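Local coordinates for LPS-assembly lipoprotein (Caulobacter crescentus, PDB 4KWY) that probably acts as an LptE-type outer-membrane lipoprotein that takes part in lipopolysaccharide assembly at the cell surface, at residues Arg21-Leu34 and Gln115-Gln127. Numbering follows the deposited sequence.
Sequences RGGYLLREQLDDAL and QERAAAEAARKIQ
Leu26 drops as a knob into a hole formed by Ala119, Ala122, Ala123 and Ile126, and here the helices 21-34 and 115-127 pack most closely. A chi1 of -177° sets CG opposite the backbone N and swings the methyls toward helix 115-127 and the sheet: CD1 lies 3.5 Å from Ala119 O and touches the methyl of Ala122, while CD2 meets Ile126 CD1 tip to tip. The small side chains of Ala119 and Ala123 let the axes come within 8.4 Å, crossing at -50°, and Ala123 CB sits 3.6 Å from Gln29 CB. Leu30 crosses Ile126 at about a right angle, its CD2 against CG2. Both helices lie on one face of the mixed sheet of this LptE-family domain, where Leu46 and Leu48 of strand 44-50 and Val74 and Trp76 of strand 67-80 close the core beneath these leucines and Ile126. Arg21 and buried Gln115 are also firmly held: NE donates a nearly straight 2.7 Å hydrogen bond (170°) to Gln115 OE1, arriving above the amide's carbonyl plane, NH2 adds a weak one, and Gln115 NE2 bonds Phe55 O. Leu25 CD1 covers one guanidinium face. The solvent side is looser: exposed Glu116 makes a long salt bridge at the guanidinium edge, NH2 to OE2 3.8 Å, and a water bridges NH1 to that carboxylate. A leucine in place of Arg21 would probably leave Gln115 OE1 without this donor and Glu116 without its nearby positive charge. On this side too, Gln29 OE1 merely rests against Ala120 CB.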
ATOM      1  N   ARG A  21       8.397   2.525  -7.415  1.00 52.60           N
ATOM      2  CA  ARG A  21       7.735   3.696  -6.822  1.00 50.52           C
ATOM      3  C   ARG A  21       6.496   3.281  -6.001  1.00 49.10           C
ATOM      4  O   ARG A  21       6.369   3.725  -4.861  1.00 49.24           O
ATOM      5  CB  ARG A  21       7.372   4.784  -7.851  1.00 48.68           C
ATOM      6  CG  ARG A  21       6.842   6.032  -7.139  1.00 47.00           C
ATOM      7  CD  ARG A  21       7.056   7.332  -7.864  1.00 49.32           C
ATOM      8  NE  ARG A  21       5.960   8.258  -7.580  1.00 63.19           N
ATOM      9  CZ  ARG A  21       5.953   9.132  -6.581  1.00 80.91           C
ATOM     10  NH1 ARG A  21       7.004   9.238  -5.773  1.00 67.31           N
ATOM     11  NH2 ARG A  21       4.891   9.902  -6.373  1.00 66.17           N
ATOM     12  N   GLY A  22       5.658   2.402  -6.562  1.00 41.12           N
ATOM     13  CA  GLY A  22       4.465   1.868  -5.910  1.00 38.13           C
ATOM     14  C   GLY A  22       4.728   1.165  -4.595  1.00 42.89           C
ATOM     15  O   GLY A  22       4.093   1.485  -3.588  1.00 42.23           O
ATOM     16  N   GLY A  23       5.694   0.239  -4.587  1.00 39.95           N
ATOM     17  CA  GLY A  23       6.078  -0.474  -3.373  1.00 38.84           C
ATOM     18  C   GLY A  23       6.707   0.457  -2.362  1.00 45.49           C
ATOM     19  O   GLY A  23       6.494   0.297  -1.157  1.00 43.94           O
ATOM     20  N   TYR A  24       7.474   1.467  -2.849  1.00 46.07           N
ATOM     21  CA  TYR A  24       8.074   2.471  -1.973  1.00 48.47           C
ATOM     22  C   TYR A  24       6.977   3.290  -1.303  1.00 49.49           C
ATOM     23  O   TYR A  24       6.984   3.414  -0.088  1.00 50.18           O
ATOM     24  CB  TYR A  24       9.058   3.381  -2.742  1.00 54.50           C
ATOM     25  CG  TYR A  24       9.621   4.529  -1.923  1.00 61.07           C
ATOM     26  CD1 TYR A  24      10.680   4.329  -1.035  1.00 65.34           C
ATOM     27  CD2 TYR A  24       9.103   5.818  -2.043  1.00 63.36           C
ATOM     28  CE1 TYR A  24      11.200   5.383  -0.276  1.00 69.28           C
ATOM     29  CE2 TYR A  24       9.608   6.877  -1.285  1.00 66.97           C
ATOM     30  CZ  TYR A  24      10.664   6.660  -0.410  1.00 77.73           C
ATOM     31  OH  TYR A  24      11.160   7.717   0.322  1.00 80.96           O
ATOM     32  N   LEU A  25       6.029   3.831  -2.087  1.00 44.59           N
ATOM     33  CA  LEU A  25       4.913   4.633  -1.578  1.00 42.72           C
ATOM     34  C   LEU A  25       3.995   3.806  -0.670  1.00 42.75           C
ATOM     35  O   LEU A  25       3.633   4.277   0.407  1.00 41.43           O
ATOM     36  CB  LEU A  25       4.097   5.268  -2.718  1.00 42.28           C
ATOM     37  CG  LEU A  25       4.746   6.403  -3.544  1.00 48.78           C
ATOM     38  CD1 LEU A  25       3.814   6.855  -4.656  1.00 47.74           C
ATOM     39  CD2 LEU A  25       5.105   7.621  -2.679  1.00 53.49           C
ATOM     40  N   LEU A  26       3.637   2.578  -1.085  1.00 38.28           N
ATOM     41  CA  LEU A  26       2.766   1.712  -0.290  1.00 36.56           C
ATOM     42  C   LEU A  26       3.435   1.332   1.015  1.00 43.79           C
ATOM     43  O   LEU A  26       2.779   1.390   2.041  1.00 44.37           O
ATOM     44  CB  LEU A  26       2.307   0.452  -1.072  1.00 34.91           C
ATOM     45  CG  LEU A  26       1.325  -0.500  -0.346  1.00 36.21           C
ATOM     46  CD1 LEU A  26       0.143   0.233   0.227  1.00 35.40           C
ATOM     47  CD2 LEU A  26       0.854  -1.567  -1.231  1.00 33.12           C
ATOM     48  N   ARG A  27       4.725   0.967   0.989  1.00 44.33           N
ATOM     49  CA  ARG A  27       5.492   0.588   2.190  1.00 45.47           C
ATOM     50  C   ARG A  27       5.529   1.750   3.193  1.00 52.67           C
ATOM     51  O   ARG A  27       5.265   1.541   4.380  1.00 53.07           O
ATOM     52  CB  ARG A  27       6.920   0.164   1.802  1.00 43.84           C
ATOM     53  CG  ARG A  27       7.713  -0.530   2.919  1.00 53.62           C
ATOM     54  CD  ARG A  27       9.233  -0.365   2.815  1.00 63.24           C
ATOM     55  NE  ARG A  27       9.780  -0.604   1.471  1.00 84.70           N
ATOM     56  CZ  ARG A  27      10.355   0.329   0.704  1.00 99.24           C
ATOM     57  NH1 ARG A  27      10.476   1.580   1.141  1.00 89.79           N
ATOM     58  NH2 ARG A  27      10.798   0.019  -0.509  1.00 74.09           N
ATOM     59  N   GLU A  28       5.820   2.971   2.694  1.00 51.25           N
ATOM     60  CA  GLU A  28       5.873   4.223   3.449  1.00 53.26           C
ATOM     61  C   GLU A  28       4.522   4.465   4.112  1.00 55.98           C
ATOM     62  O   GLU A  28       4.486   4.744   5.308  1.00 59.33           O
ATOM     63  CB  GLU A  28       6.236   5.387   2.505  1.00 56.09           C
ATOM     64  CG  GLU A  28       6.825   6.612   3.184  1.00 75.10           C
ATOM     65  CD  GLU A  28       7.094   7.805   2.280  1.00110.70           C
ATOM     66  OE1 GLU A  28       6.233   8.125   1.424  1.00116.27           O
ATOM     67  OE2 GLU A  28       8.148   8.454   2.468  1.00106.04           O
ATOM     68  N   GLN A  29       3.416   4.282   3.361  1.00 46.38           N
ATOM     69  CA  GLN A  29       2.052   4.452   3.852  1.00 44.12           C
ATOM     70  C   GLN A  29       1.686   3.411   4.886  1.00 45.97           C
ATOM     71  O   GLN A  29       1.001   3.745   5.845  1.00 46.87           O
ATOM     72  CB  GLN A  29       1.042   4.406   2.690  1.00 44.18           C
ATOM     73  CG  GLN A  29       0.876   5.728   1.931  1.00 52.65           C
ATOM     74  CD  GLN A  29       0.532   6.873   2.845  1.00 67.82           C
ATOM     75  OE1 GLN A  29      -0.428   6.819   3.612  1.00 57.58           O
ATOM     76  NE2 GLN A  29       1.386   7.875   2.872  1.00 72.22           N
ATOM     77  N   LEU A  30       2.099   2.153   4.678  1.00 42.58           N
ATOM     78  CA  LEU A  30       1.824   1.055   5.598  1.00 43.87           C
ATOM     79  C   LEU A  30       2.661   1.203   6.881  1.00 53.76           C
ATOM     80  O   LEU A  30       2.122   0.968   7.949  1.00 53.35           O
ATOM     81  CB  LEU A  30       2.078  -0.308   4.933  1.00 42.42           C
ATOM     82  CG  LEU A  30       0.941  -0.878   4.096  1.00 44.52           C
ATOM     83  CD1 LEU A  30       1.427  -1.977   3.222  1.00 44.87           C
ATOM     84  CD2 LEU A  30      -0.170  -1.430   4.967  1.00 43.14           C
ATOM     85  N   ASP A  31       3.943   1.643   6.792  1.00 55.36           N
ATOM     86  CA  ASP A  31       4.789   1.870   7.988  1.00 59.57           C
ATOM     87  C   ASP A  31       4.148   2.927   8.889  1.00 68.72           C
ATOM     88  O   ASP A  31       4.247   2.832  10.109  1.00 71.79           O
ATOM     89  CB  ASP A  31       6.235   2.275   7.620  1.00 62.32           C
ATOM     90  CG  ASP A  31       7.151   1.129   7.199  1.00 72.30           C
ATOM     91  OD1 ASP A  31       6.854  -0.038   7.561  1.00 72.28           O
ATOM     92  OD2 ASP A  31       8.189   1.405   6.540  1.00 78.13           O
ATOM     93  N   ASP A  32       3.440   3.893   8.278  1.00 65.68           N
ATOM     94  CA  ASP A  32       2.694   4.955   8.954  1.00 67.16           C
ATOM     95  C   ASP A  32       1.398   4.414   9.576  1.00 69.05           C
ATOM     96  O   ASP A  32       1.182   4.588  10.776  1.00 72.67           O
ATOM     97  CB  ASP A  32       2.374   6.080   7.957  1.00 68.83           C
ATOM     98  CG  ASP A  32       3.368   7.226   7.920  1.00 85.08           C
ATOM     99  OD1 ASP A  32       4.578   6.979   8.160  1.00 86.41           O
ATOM    100  OD2 ASP A  32       2.948   8.361   7.600  1.00 96.58           O
ATOM    101  N   ALA A  33       0.551   3.762   8.762  1.00 60.51           N
ATOM    102  CA  ALA A  33      -0.720   3.160   9.167  1.00 59.91           C
ATOM    103  C   ALA A  33      -0.530   2.040  10.229  1.00 67.92           C
ATOM    104  O   ALA A  33      -1.312   1.956  11.175  1.00 70.09           O
ATOM    105  CB  ALA A  33      -1.442   2.613   7.942  1.00 57.69           C
ATOM    106  N   LEU A  34       0.510   1.205  10.077  1.00 65.93           N
ATOM    107  CA  LEU A  34       0.814   0.111  11.005  1.00 67.96           C
ATOM    108  C   LEU A  34       1.586   0.597  12.243  1.00 77.50           C
ATOM    109  O   LEU A  34       1.571  -0.098  13.256  1.00 79.30           O
ATOM    110  CB  LEU A  34       1.602  -1.026  10.310  1.00 65.96           C
ATOM    111  CG  LEU A  34       0.915  -1.766   9.137  1.00 67.36           C
ATOM    112  CD1 LEU A  34       1.871  -2.721   8.457  1.00 64.95           C
ATOM    113  CD2 LEU A  34      -0.336  -2.497   9.573  1.00 70.45           C
ATOM    114  N   GLN A 115      -0.766   9.076  -7.213  1.00 37.33           N
ATOM    115  CA  GLN A 115      -0.000   7.908  -6.771  1.00 36.18           C
ATOM    116  C   GLN A 115       0.021   7.764  -5.230  1.00 40.32           C
ATOM    117  O   GLN A 115      -0.149   6.650  -4.706  1.00 40.06           O
ATOM    118  CB  GLN A 115       1.411   7.999  -7.330  1.00 39.15           C
ATOM    119  CG  GLN A 115       1.431   7.695  -8.817  1.00 46.88           C
ATOM    120  CD  GLN A 115       2.808   7.632  -9.383  1.00 53.72           C
ATOM    121  OE1 GLN A 115       3.700   8.417  -9.025  1.00 43.32           O
ATOM    122  NE2 GLN A 115       2.991   6.716 -10.317  1.00 52.97           N
ATOM    123  N   GLU A 116       0.161   8.891  -4.515  1.00 37.09           N
ATOM    124  CA  GLU A 116       0.146   8.945  -3.054  1.00 36.76           C
ATOM    125  C   GLU A 116      -1.237   8.553  -2.512  1.00 39.82           C
ATOM    126  O   GLU A 116      -1.337   7.793  -1.545  1.00 39.30           O
ATOM    127  CB  GLU A 116       0.545  10.350  -2.572  1.00 40.02           C
ATOM    128  CG  GLU A 116       2.050  10.491  -2.386  1.00 61.57           C
ATOM    129  CD  GLU A 116       2.678  11.810  -2.807  1.00 93.47           C
ATOM    130  OE1 GLU A 116       2.004  12.864  -2.695  1.00 71.85           O
ATOM    131  OE2 GLU A 116       3.863  11.787  -3.225  1.00 91.21           O
ATOM    132  N   ARG A 117      -2.307   9.041  -3.170  1.00 35.10           N
ATOM    133  CA  ARG A 117      -3.686   8.769  -2.795  1.00 32.74           C
ATOM    134  C   ARG A 117      -4.042   7.287  -3.033  1.00 36.53           C
ATOM    135  O   ARG A 117      -4.713   6.682  -2.192  1.00 35.24           O
ATOM    136  CB  ARG A 117      -4.620   9.710  -3.545  1.00 30.99           C
ATOM    137  CG  ARG A 117      -4.567  11.130  -2.974  1.00 31.10           C
ATOM    138  CD  ARG A 117      -5.707  11.975  -3.508  1.00 27.64           C
ATOM    139  NE  ARG A 117      -5.465  12.426  -4.873  1.00 27.41           N
ATOM    140  CZ  ARG A 117      -6.088  11.947  -5.943  1.00 39.86           C
ATOM    141  NH1 ARG A 117      -7.015  11.006  -5.815  1.00 26.01           N
ATOM    142  NH2 ARG A 117      -5.797  12.411  -7.147  1.00 28.00           N
ATOM    143  N   ALA A 118      -3.540   6.690  -4.136  1.00 35.12           N
ATOM    144  CA  ALA A 118      -3.727   5.261  -4.421  1.00 34.19           C
ATOM    145  C   ALA A 118      -3.042   4.446  -3.332  1.00 38.00           C
ATOM    146  O   ALA A 118      -3.693   3.617  -2.691  1.00 37.45           O
ATOM    147  CB  ALA A 118      -3.166   4.920  -5.797  1.00 35.07           C
ATOM    148  N   ALA A 119      -1.761   4.772  -3.038  1.00 35.48           N
ATOM    149  CA  ALA A 119      -0.965   4.084  -2.010  1.00 35.73           C
ATOM    150  C   ALA A 119      -1.597   4.208  -0.605  1.00 40.78           C
ATOM    151  O   ALA A 119      -1.560   3.243   0.155  1.00 41.75           O
ATOM    152  CB  ALA A 119       0.464   4.608  -1.992  1.00 37.34           C
ATOM    153  N   ALA A 120      -2.157   5.391  -0.266  1.00 36.41           N
ATOM    154  CA  ALA A 120      -2.815   5.674   1.015  1.00 34.72           C
ATOM    155  C   ALA A 120      -4.075   4.825   1.170  1.00 35.04           C
ATOM    156  O   ALA A 120      -4.232   4.195   2.203  1.00 35.30           O
ATOM    157  CB  ALA A 120      -3.140   7.155   1.124  1.00 35.29           C
ATOM    158  N   GLU A 121      -4.911   4.734   0.127  1.00 30.99           N
ATOM    159  CA  GLU A 121      -6.130   3.901   0.135  1.00 31.42           C
ATOM    160  C   GLU A 121      -5.795   2.410   0.139  1.00 35.34           C
ATOM    161  O   GLU A 121      -6.476   1.664   0.836  1.00 36.82           O
ATOM    162  CB  GLU A 121      -7.063   4.235  -1.045  1.00 32.40           C
ATOM    163  CG  GLU A 121      -8.423   3.515  -1.050  1.00 42.04           C
ATOM    164  CD  GLU A 121      -9.308   3.479   0.192  1.00 55.01           C
ATOM    165  OE1 GLU A 121      -9.168   4.357   1.077  1.00 45.56           O
ATOM    166  OE2 GLU A 121     -10.179   2.579   0.256  1.00 51.62           O
ATOM    167  N   ALA A 122      -4.765   1.971  -0.625  1.00 31.51           N
ATOM    168  CA  ALA A 122      -4.304   0.578  -0.614  1.00 30.80           C
ATOM    169  C   ALA A 122      -3.823   0.204   0.775  1.00 38.23           C
ATOM    170  O   ALA A 122      -4.222  -0.847   1.271  1.00 39.82           O
ATOM    171  CB  ALA A 122      -3.203   0.364  -1.634  1.00 30.60           C
ATOM    172  N   ALA A 123      -3.040   1.107   1.440  1.00 36.78           N
ATOM    173  CA  ALA A 123      -2.507   0.933   2.800  1.00 37.82           C
ATOM    174  C   ALA A 123      -3.622   0.791   3.799  1.00 44.45           C
ATOM    175  O   ALA A 123      -3.569  -0.106   4.625  1.00 46.52           O
ATOM    176  CB  ALA A 123      -1.622   2.100   3.177  1.00 38.76           C
ATOM    177  N   ARG A 124      -4.654   1.638   3.685  1.00 40.91           N
ATOM    178  CA  ARG A 124      -5.837   1.651   4.530  1.00 41.61           C
ATOM    179  C   ARG A 124      -6.616   0.327   4.410  1.00 44.81           C
ATOM    180  O   ARG A 124      -6.994  -0.229   5.430  1.00 47.37           O
ATOM    181  CB  ARG A 124      -6.718   2.853   4.142  1.00 41.43           C
ATOM    182  CG  ARG A 124      -7.914   3.089   5.038  1.00 44.68           C
ATOM    183  CD  ARG A 124      -8.778   4.188   4.466  1.00 55.10           C
ATOM    184  NE  ARG A 124     -10.008   4.406   5.239  1.00 65.44           N
ATOM    185  CZ  ARG A 124     -10.395   5.592   5.702  1.00 79.96           C
ATOM    186  NH1 ARG A 124      -9.647   6.669   5.497  1.00 63.86           N
ATOM    187  NH2 ARG A 124     -11.544   5.713   6.353  1.00 72.13           N
ATOM    188  N   LYS A 125      -6.826  -0.179   3.182  1.00 39.24           N
ATOM    189  CA  LYS A 125      -7.528  -1.448   2.900  1.00 39.26           C
ATOM    190  C   LYS A 125      -6.774  -2.674   3.470  1.00 44.39           C
ATOM    191  O   LYS A 125      -7.403  -3.554   4.038  1.00 47.35           O
ATOM    192  CB  LYS A 125      -7.728  -1.616   1.386  1.00 40.19           C
ATOM    193  CG  LYS A 125      -8.901  -0.841   0.838  1.00 38.60           C
ATOM    194  CD  LYS A 125      -8.921  -0.899  -0.657  1.00 44.39           C
ATOM    195  CE  LYS A 125     -10.148  -1.598  -1.176  1.00 66.01           C
ATOM    196  NZ  LYS A 125     -10.255  -1.486  -2.658  1.00 83.15           N
ATOM    197  N   ILE A 126      -5.443  -2.726   3.304  1.00 39.04           N
ATOM    198  CA  ILE A 126      -4.584  -3.793   3.813  1.00 39.20           C
ATOM    199  C   ILE A 126      -4.549  -3.766   5.387  1.00 48.56           C
ATOM    200  O   ILE A 126      -4.669  -4.823   6.018  1.00 47.93           O
ATOM    201  CB  ILE A 126      -3.160  -3.672   3.192  1.00 38.93           C
ATOM    202  CG1 ILE A 126      -3.195  -3.920   1.677  1.00 35.70           C
ATOM    203  CG2 ILE A 126      -2.153  -4.632   3.899  1.00 39.78           C
ATOM    204  CD1 ILE A 126      -1.866  -3.583   0.964  1.00 28.22           C
ATOM    205  N   GLN A 127      -4.399  -2.545   5.993  1.00 47.56           N
ATOM    206  CA  GLN A 127      -4.313  -2.305   7.442  1.00 49.17           C
ATOM    207  C   GLN A 127      -5.555  -2.779   8.121  1.00 54.86           C
ATOM    208  O   GLN A 127      -5.450  -3.340   9.193  1.00 57.43           O
ATOM    209  CB  GLN A 127      -4.078  -0.813   7.748  1.00 50.87           C
ATOM    210  CG  GLN A 127      -3.777  -0.489   9.217  1.00 72.90           C
ATOM    211  CD  GLN A 127      -4.865   0.340   9.856  1.00 90.55           C
ATOM    212  OE1 GLN A 127      -5.013   1.536   9.586  1.00 89.95           O
ATOM    213  NE2 GLN A 127      -5.648  -0.277  10.724  1.00 75.96           N
TER
HETATM  214  O   HOH W   1       6.399  11.999  -4.182  1.00 70.61           O